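Local coordinates for Lin1944 protein (Listeria innocua, PDB 3D7L) that is of unknown function but is probably an oxidoreductase of the short-chain dehydrogenase/reductase family, at residues D[4-9]-D[61-66]; D[9-14]-D[29-34]; D[110-115]-D[150-155]. One frame throughout, in Å; residues are numbered along the deposited sequence.

In the fold
Contacts 1 and 3 pair neighbouring strands of one parallel sheet with the 3-2-1-4-5-6-7 strand order of the short-chain dehydrogenase Rossmann fold, and contact 2 joins the loop after strand 5-9 to strand 28-33 of it. Contact 1 (4-9 with 61-66) pairs strands 5-9 and 59-64. Contact 2 (9-14 with 29-34) continues from the shared Ile9 into the glycine-rich loop, its centre about 8 Å from that of contact 1. Contact 3 pairs the next two strands, 108-113 and 151-157, on the side of strand 59-64 away from strand 5-9, about 10 Å from contact 1, centre to centre; Ser64 O reaches Thr113 OG1 at 2.7 Å. Contacts 2 and 3 do not touch, with nearest atoms about 7 Å apart. In relatives the dinucleotide cofactor lies across such C-terminal strand ends.

Contact 1 (D[4-9]-D[61-66]); sequences MKILLI and AIVSAT
Ile6 keeps CG1 beside its backbone N (chi1 -58°), which puts CG2 anti to that N, and Val63 has CG1 anti to its own backbone N (chi1 -179°), leaving CG2 beside it; the two side chains cross at a slant between neighbouring strands, Ile6 CG2 to Val63 CG2 3.6 Å. The strands are 5-9 and 59-64 of the Rossmann sheet, the central parallel pair in which the first strand lies next to the fourth. Leu8 slants over from the same face and lays CD1 against Val63 CG1 at 3.7 Å, so Val63 is gripped through both methyls, while Ala61 CB lies against both branches of Ile6, CG1 the nearer. Helix 179-191 covers this face, bringing Phe186 and Val190 onto Val63.

On the other face Ile9 and Ile62 run side by side, pointing the same way, with Ile9 CD1 against Ile62 CG2 at 3.9 Å; Leu7 there packs against Met52, Tyr53 and Val56 of helix 46-56. Ser64 also projects to this face, and its buried hydroxyl is satisfied by Gln93 OE1.

Five backbone bonds lace the pair, passing back and forth as parallel strands require. The one from Ala61 N to Lys5 O is the longest and most bent, at 3.2 Å and 139° at the hydrogen. The last, Ala65 N to Ile9 O at 2.8 Å, carries the pairing beyond the end of strand 59-64. There the chain turns, and Thr66 reaches back across Ile9, its CG2 methyl 3.6 Å from Ile9 CG2.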
loop_
_atom_site.group_PDB
_atom_site.type_symbol
_atom_site.label_atom_id
_atom_site.label_comp_id
_atom_site.label_asym_id
_atom_site.label_seq_id
_atom_site.Cartn_x
_atom_site.Cartn_y
_atom_site.Cartn_z
HETATM N N MSE D 4 20.012 18.988 16.986
HETATM C CA MSE D 4 19.268 18.245 15.969
HETATM C C MSE D 4 19.334 18.844 14.548
HETATM O O MSE D 4 19.179 20.050 14.350
HETATM C CB MSE D 4 17.807 18.155 16.408
HETATM C CG MSE D 4 17.106 16.922 15.962
HETATM SE SE MSE D 4 17.341 15.545 17.320
HETATM C CE MSE D 4 15.955 14.374 16.642
ATOM N N LYS D 5 19.532 17.970 13.563
ATOM C CA LYS D 5 19.493 18.342 12.155
ATOM C C LYS D 5 18.398 17.523 11.458
ATOM O O LYS D 5 18.389 16.305 11.556
ATOM C CB LYS D 5 20.850 18.073 11.517
ATOM C CG LYS D 5 21.096 18.824 10.231
ATOM C CD LYS D 5 22.593 18.852 9.893
ATOM C CE LYS D 5 22.828 19.330 8.446
ATOM N NZ LYS D 5 24.285 19.496 8.108
ATOM N N ILE D 6 17.500 18.200 10.748
ATOM C CA ILE D 6 16.344 17.554 10.111
ATOM C C ILE D 6 16.242 17.881 8.617
ATOM O O ILE D 6 16.280 19.056 8.213
ATOM C CB ILE D 6 15.019 17.958 10.811
ATOM C CG1 ILE D 6 15.053 17.588 12.303
ATOM C CG2 ILE D 6 13.823 17.310 10.127
ATOM C CD1 ILE D 6 13.937 18.214 13.112
ATOM N N LEU D 7 16.110 16.845 7.800
ATOM C CA LEU D 7 15.832 17.035 6.378
ATOM C C LEU D 7 14.324 16.959 6.180
ATOM O O LEU D 7 13.689 15.925 6.453
ATOM C CB LEU D 7 16.541 15.984 5.520
ATOM C CG LEU D 7 16.256 16.029 4.014
ATOM C CD1 LEU D 7 16.791 17.305 3.354
ATOM C CD2 LEU D 7 16.820 14.768 3.305
ATOM N N LEU D 8 13.749 18.068 5.737
ATOM C CA LEU D 8 12.315 18.153 5.550
ATOM C C LEU D 8 12.007 18.215 4.063
ATOM O O LEU D 8 12.276 19.239 3.405
ATOM C CB LEU D 8 11.748 19.375 6.289
ATOM C CG LEU D 8 10.272 19.759 6.085
ATOM C CD1 LEU D 8 9.302 18.602 6.325
ATOM C CD2 LEU D 8 9.921 20.951 6.969
ATOM N N ILE D 9 11.464 17.116 3.537
ATOM C CA ILE D 9 11.103 17.028 2.112
ATOM C C ILE D 9 9.642 17.405 1.984
ATOM O O ILE D 9 8.796 16.816 2.655
ATOM C CB ILE D 9 11.375 15.603 1.518
ATOM C CG1 ILE D 9 12.860 15.261 1.667
ATOM C CG2 ILE D 9 11.028 15.537 0.010
ATOM C CD1 ILE D 9 13.146 13.939 2.331
ATOM N N ALA D 61 17.049 13.359 11.479
ATOM C CA ALA D 61 15.665 13.008 11.099
ATOM C C ALA D 61 15.429 13.305 9.643
ATOM O O ALA D 61 15.922 14.303 9.123
ATOM C CB ALA D 61 14.649 13.762 11.942
ATOM N N ILE D 62 14.648 12.443 9.004
ATOM C CA ILE D 62 14.206 12.637 7.638
ATOM C C ILE D 62 12.680 12.575 7.707
ATOM O O ILE D 62 12.095 11.594 8.200
ATOM C CB ILE D 62 14.760 11.552 6.678
ATOM C CG1 ILE D 62 16.294 11.650 6.563
ATOM C CG2 ILE D 62 14.071 11.649 5.293
ATOM C CD1 ILE D 62 16.932 10.468 5.856
ATOM N N VAL D 63 12.071 13.657 7.233
ATOM C CA VAL D 63 10.660 13.912 7.321
ATOM C C VAL D 63 10.150 14.125 5.913
ATOM O O VAL D 63 10.589 15.017 5.212
ATOM C CB VAL D 63 10.350 15.185 8.103
ATOM C CG1 VAL D 63 8.852 15.393 8.186
ATOM C CG2 VAL D 63 10.976 15.156 9.507
ATOM N N SER D 64 9.180 13.315 5.524
ATOM C CA SER D 64 8.562 13.443 4.221
ATOM C C SER D 64 7.152 13.955 4.422
ATOM O O SER D 64 6.319 13.257 5.028
ATOM C CB SER D 64 8.526 12.082 3.523
ATOM O OG SER D 64 7.659 12.100 2.391
ATOM N N ALA D 65 6.906 15.180 3.951
ATOM C CA ALA D 65 5.555 15.724 3.851
ATOM C C ALA D 65 5.253 15.965 2.361
ATOM O O ALA D 65 4.815 17.045 1.948
ATOM C CB ALA D 65 5.455 16.996 4.655
ATOM N N THR D 66 5.532 14.946 1.555
ATOM C CA THR D 66 5.556 15.069 0.100
ATOM C C THR D 66 4.931 13.824 -0.522
ATOM O O THR D 66 4.618 12.873 0.182
ATOM C CB THR D 66 7.016 15.253 -0.431
ATOM O OG1 THR D 66 6.977 15.809 -1.749
ATOM C CG2 THR D 66 7.815 13.918 -0.438
#

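Contact 2 (D[9-14]-D[29-34]); sequences IGASGT and VITAGR
Ala11 and Thr31 face each other on one side of the sheet plane, Ile9 and Ala32 on the other. The CB of Ala11 points at strand 28-33 and meets Thr31 CG2 at 3.7 Å. Thr31 makes this possible by holding its methyl beside its backbone N and its hydroxyl between N and the carbonyl carbon (chi1 62°), so that carbon rather than oxygen meets the alanine. On the opposite side Ile9 sets CG1 alongside the Ala32 methyl, Ile9 CG1 to Ala32 CB 3.9 Å, with Met52 of helix 46-56 touching Ala32 as well.

Between the two apolar pairs runs a single backbone bond, Gly10 N to Ala32 O at 2.9 Å, nearly straight at the hydrogen (169°) although the donor sits 22° out of the carbonyl plane. Beyond it the chain leaves the strand: Gly10 to Gly13 form a type I turn closed by Gly13 N to Gly10 O at 3.1 Å, and Gly13 is the N-cap of helix 14-23. This is the glycine-rich loop of the Rossmann fold, which in relatives faces the cofactor. One amide bond and two small apolar contacts thus join the root of the loop to strand 28-33, with no charged group involved in them.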
loop_
_atom_site.group_PDB
_atom_site.type_symbol
_atom_site.label_atom_id
_atom_site.label_comp_id
_atom_site.label_asym_id
_atom_site.label_seq_id
_atom_site.Cartn_x
_atom_site.Cartn_y
_atom_site.Cartn_z
ATOM N N ILE D 9 11.464 17.116 3.537
ATOM C CA ILE D 9 11.103 17.028 2.112
ATOM C C ILE D 9 9.642 17.405 1.984
ATOM O O ILE D 9 8.796 16.816 2.655
ATOM C CB ILE D 9 11.375 15.603 1.518
ATOM C CG1 ILE D 9 12.860 15.261 1.667
ATOM C CG2 ILE D 9 11.028 15.537 0.010
ATOM C CD1 ILE D 9 13.146 13.939 2.331
ATOM N N GLY D 10 9.354 18.401 1.138
ATOM C CA GLY D 10 7.975 18.884 0.937
ATOM C C GLY D 10 7.679 20.148 1.731
ATOM O O GLY D 10 6.521 20.481 1.960
ATOM N N ALA D 11 8.730 20.858 2.136
ATOM C CA ALA D 11 8.619 21.991 3.064
ATOM C C ALA D 11 7.755 23.158 2.571
ATOM O O ALA D 11 7.173 23.865 3.385
ATOM C CB ALA D 11 9.995 22.496 3.475
ATOM N N SER D 12 7.667 23.340 1.251
ATOM C CA SER D 12 6.887 24.437 0.667
ATOM C C SER D 12 5.378 24.160 0.555
ATOM O O SER D 12 4.605 25.082 0.298
ATOM C CB SER D 12 7.448 24.815 -0.708
ATOM O OG SER D 12 7.160 23.780 -1.628
ATOM N N GLY D 13 4.969 22.903 0.756
ATOM C CA GLY D 13 3.544 22.518 0.741
ATOM C C GLY D 13 2.800 23.077 1.945
ATOM O O GLY D 13 3.419 23.581 2.897
ATOM N N THR D 14 1.474 23.004 1.909
ATOM C CA THR D 14 0.658 23.511 3.017
ATOM C C THR D 14 1.061 22.798 4.303
ATOM O O THR D 14 1.465 23.436 5.279
ATOM C CB THR D 14 -0.846 23.272 2.785
ATOM O OG1 THR D 14 -1.230 23.788 1.502
ATOM C CG2 THR D 14 -1.668 23.949 3.872
ATOM N N VAL D 29 16.648 22.948 10.249
ATOM C CA VAL D 29 15.863 22.295 9.193
ATOM C C VAL D 29 16.492 22.602 7.835
ATOM O O VAL D 29 16.634 23.763 7.449
ATOM C CB VAL D 29 14.379 22.747 9.171
ATOM C CG1 VAL D 29 13.575 21.986 8.065
ATOM C CG2 VAL D 29 13.733 22.569 10.518
ATOM N N ILE D 30 16.876 21.548 7.127
ATOM C CA ILE D 30 17.307 21.622 5.749
ATOM C C ILE D 30 16.077 21.282 4.911
ATOM O O ILE D 30 15.474 20.228 5.095
ATOM C CB ILE D 30 18.377 20.557 5.477
ATOM C CG1 ILE D 30 19.540 20.692 6.475
ATOM C CG2 ILE D 30 18.838 20.617 3.988
ATOM C CD1 ILE D 30 20.589 19.631 6.290
ATOM N N THR D 31 15.703 22.166 4.001
ATOM C CA THR D 31 14.478 21.950 3.242
ATOM C C THR D 31 14.802 21.300 1.911
ATOM O O THR D 31 15.888 21.501 1.371
ATOM C CB THR D 31 13.684 23.255 3.017
ATOM O OG1 THR D 31 14.476 24.168 2.257
ATOM C CG2 THR D 31 13.261 23.912 4.366
ATOM N N ALA D 32 13.854 20.531 1.384
ATOM C CA ALA D 32 14.016 19.887 0.102
ATOM C C ALA D 32 12.690 19.851 -0.638
ATOM O O ALA D 32 11.638 19.727 -0.032
ATOM C CB ALA D 32 14.541 18.481 0.293
ATOM N N GLY D 33 12.743 19.962 -1.954
ATOM C CA GLY D 33 11.526 19.874 -2.772
ATOM C C GLY D 33 11.910 19.701 -4.223
ATOM O O GLY D 33 13.103 19.653 -4.558
ATOM N N ARG D 34 10.914 19.630 -5.099
ATOM C CA ARG D 34 11.182 19.454 -6.528
ATOM C C ARG D 34 11.835 20.685 -7.167
ATOM O O ARG D 34 12.841 20.590 -7.900
ATOM C CB ARG D 34 9.886 19.117 -7.265
ATOM C CG ARG D 34 10.079 18.865 -8.757
ATOM C CD ARG D 34 10.875 17.598 -9.040
ATOM N NE ARG D 34 11.545 17.704 -10.330
ATOM C CZ ARG D 34 10.964 17.484 -11.505
ATOM N NH1 ARG D 34 9.683 17.129 -11.558
ATOM N NH2 ARG D 34 11.658 17.629 -12.625
#

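Contact 3 (D[110-115]-D[150-155]); sequences FTLTTG and IRINTV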
loop_
_atom_site.group_PDB
_atom_site.type_symbol
_atom_site.label_atom_id
_atom_site.label_comp_id
_atom_site.label_asym_id
_atom_site.label_seq_id
_atom_site.Cartn_x
_atom_site.Cartn_y
_atom_site.Cartn_z
ATOM N N PHE D 110 12.730 8.263 10.684
ATOM C CA PHE D 110 11.969 8.647 9.488
ATOM C C PHE D 110 10.532 9.002 9.887
ATOM O O PHE D 110 9.947 8.331 10.726
ATOM C CB PHE D 110 11.871 7.483 8.488
ATOM C CG PHE D 110 13.153 7.128 7.818
ATOM C CD1 PHE D 110 13.597 7.840 6.710
ATOM C CD2 PHE D 110 13.913 6.051 8.271
ATOM C CE1 PHE D 110 14.786 7.509 6.068
ATOM C CE2 PHE D 110 15.117 5.713 7.618
ATOM C CZ PHE D 110 15.528 6.436 6.516
ATOM N N THR D 111 9.952 10.036 9.277
ATOM C CA THR D 111 8.507 10.274 9.412
ATOM C C THR D 111 7.903 10.423 8.019
ATOM O O THR D 111 8.359 11.254 7.239
ATOM C CB THR D 111 8.185 11.497 10.238
ATOM O OG1 THR D 111 8.937 11.453 11.444
ATOM C CG2 THR D 111 6.701 11.577 10.557
ATOM N N LEU D 112 6.878 9.620 7.717
ATOM C CA LEU D 112 6.270 9.620 6.371
ATOM C C LEU D 112 4.824 10.100 6.417
ATOM O O LEU D 112 4.185 9.996 7.451
ATOM C CB LEU D 112 6.347 8.215 5.776
ATOM C CG LEU D 112 7.551 7.759 4.944
ATOM C CD1 LEU D 112 8.901 8.498 5.183
ATOM C CD2 LEU D 112 7.710 6.202 4.983
ATOM N N THR D 113 4.285 10.617 5.315
ATOM C CA THR D 113 2.897 11.130 5.375
ATOM C C THR D 113 1.921 10.178 4.693
ATOM O O THR D 113 2.200 9.695 3.610
ATOM C CB THR D 113 2.753 12.553 4.767
ATOM O OG1 THR D 113 3.630 13.460 5.451
ATOM C CG2 THR D 113 1.315 13.058 4.889
ATOM N N THR D 114 0.790 9.893 5.350
ATOM C CA THR D 114 -0.256 9.073 4.745
ATOM C C THR D 114 -1.525 9.948 4.540
ATOM O O THR D 114 -1.462 10.962 3.836
ATOM C CB THR D 114 -0.517 7.793 5.589
ATOM O OG1 THR D 114 -0.742 8.168 6.947
ATOM C CG2 THR D 114 0.692 6.839 5.571
ATOM N N GLY D 115 -2.654 9.582 5.153
ATOM C CA GLY D 115 -3.881 10.355 5.005
ATOM C C GLY D 115 -5.151 9.578 5.308
ATOM O O GLY D 115 -5.215 8.348 5.123
ATOM N N ILE D 150 17.337 3.391 14.960
ATOM C CA ILE D 150 16.559 4.267 14.114
ATOM C C ILE D 150 15.063 3.963 14.220
ATOM O O ILE D 150 14.665 2.798 14.297
ATOM C CB ILE D 150 17.049 4.193 12.664
ATOM C CG1 ILE D 150 18.390 4.952 12.518
ATOM C CG2 ILE D 150 16.016 4.769 11.719
ATOM C CD1 ILE D 150 19.300 4.453 11.385
ATOM N N ARG D 151 14.244 5.016 14.263
ATOM C CA ARG D 151 12.780 4.864 14.381
ATOM C C ARG D 151 12.075 5.288 13.106
ATOM O O ARG D 151 12.625 6.060 12.301
ATOM C CB ARG D 151 12.240 5.649 15.583
ATOM C CG ARG D 151 12.985 5.350 16.915
ATOM C CD ARG D 151 12.485 6.249 18.075
ATOM N NE ARG D 151 12.883 7.627 17.850
ATOM C CZ ARG D 151 12.090 8.615 17.425
ATOM N NH1 ARG D 151 10.796 8.432 17.218
ATOM N NH2 ARG D 151 12.602 9.817 17.251
ATOM N N ILE D 152 10.864 4.768 12.903
ATOM C CA ILE D 152 10.061 5.172 11.741
ATOM C C ILE D 152 8.568 5.166 12.080
ATOM O O ILE D 152 8.022 4.149 12.535
ATOM C CB ILE D 152 10.372 4.298 10.462
ATOM C CG1 ILE D 152 9.425 4.664 9.304
ATOM C CG2 ILE D 152 10.247 2.767 10.782
ATOM C CD1 ILE D 152 9.932 4.202 7.934
ATOM N N ASN D 153 7.923 6.310 11.858
ATOM C CA ASN D 153 6.479 6.440 12.084
ATOM C C ASN D 153 5.792 7.093 10.884
ATOM O O ASN D 153 6.459 7.634 10.017
ATOM C CB ASN D 153 6.189 7.308 13.322
ATOM C CG ASN D 153 6.825 6.769 14.584
ATOM O OD1 ASN D 153 6.482 5.676 15.041
ATOM N ND2 ASN D 153 7.736 7.551 15.180
ATOM N N THR D 154 4.466 7.057 10.852
ATOM C CA THR D 154 3.733 7.788 9.832
ATOM C C THR D 154 2.748 8.748 10.491
ATOM O O THR D 154 2.289 8.509 11.616
ATOM C CB THR D 154 2.979 6.870 8.828
ATOM O OG1 THR D 154 2.116 5.979 9.527
ATOM C CG2 THR D 154 3.952 6.074 8.001
ATOM N N VAL D 155 2.452 9.835 9.799
ATOM C CA VAL D 155 1.435 10.782 10.236
ATOM C C VAL D 155 0.315 10.758 9.192
ATOM O O VAL D 155 0.580 10.854 7.990
ATOM C CB VAL D 155 2.017 12.183 10.468
ATOM C CG1 VAL D 155 0.888 13.215 10.779
ATOM C CG2 VAL D 155 3.064 12.140 11.605
HETATM O O HOH W 1 -0.347 5.979 8.603
#
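Phe110 to Thr113 pair in parallel with Ile152 to Val155, the two short strand axes 24° apart and joined by backbone bonds from Phe110 N to Arg151 O (2.7 Å) through to Thr114 N to Val155 O (2.8 Å). On the face shared with Leu112, Phe110 CB rests on Ile152 CG1 at 3.8 Å, while the ring, turned beside its backbone N (chi1 -70°), brings CD2 within 4.2 Å of Ile150 CG2. Leu112 CB lies against the Thr154 methyl. Val97 of helix 79-100 backs Phe110, Leu112 and Ile152. On the reverse face Thr111 CG2 meets Val155 CG2 at 3.8 Å, where Phe186 touches both; the Thr111 hydroxyl turns instead to Ser189, and the Asn153 amide is held by Gln194, Ser189 and Glu197.

At the C-terminal end Thr114 and Thr154 cross at about a right angle, Thr114 CG2 over Thr154 CB. One water joins their hydroxyls, 2.8 Å from Thr114 OG1 and 2.6 Å from Thr154 OG1, tying the loop after strand 108-113 to the neighbouring strand. With helix 126-142 in the connection from one strand to the next, the two form a beta-alpha-beta crossover, the repeated building unit of the Rossmann fold.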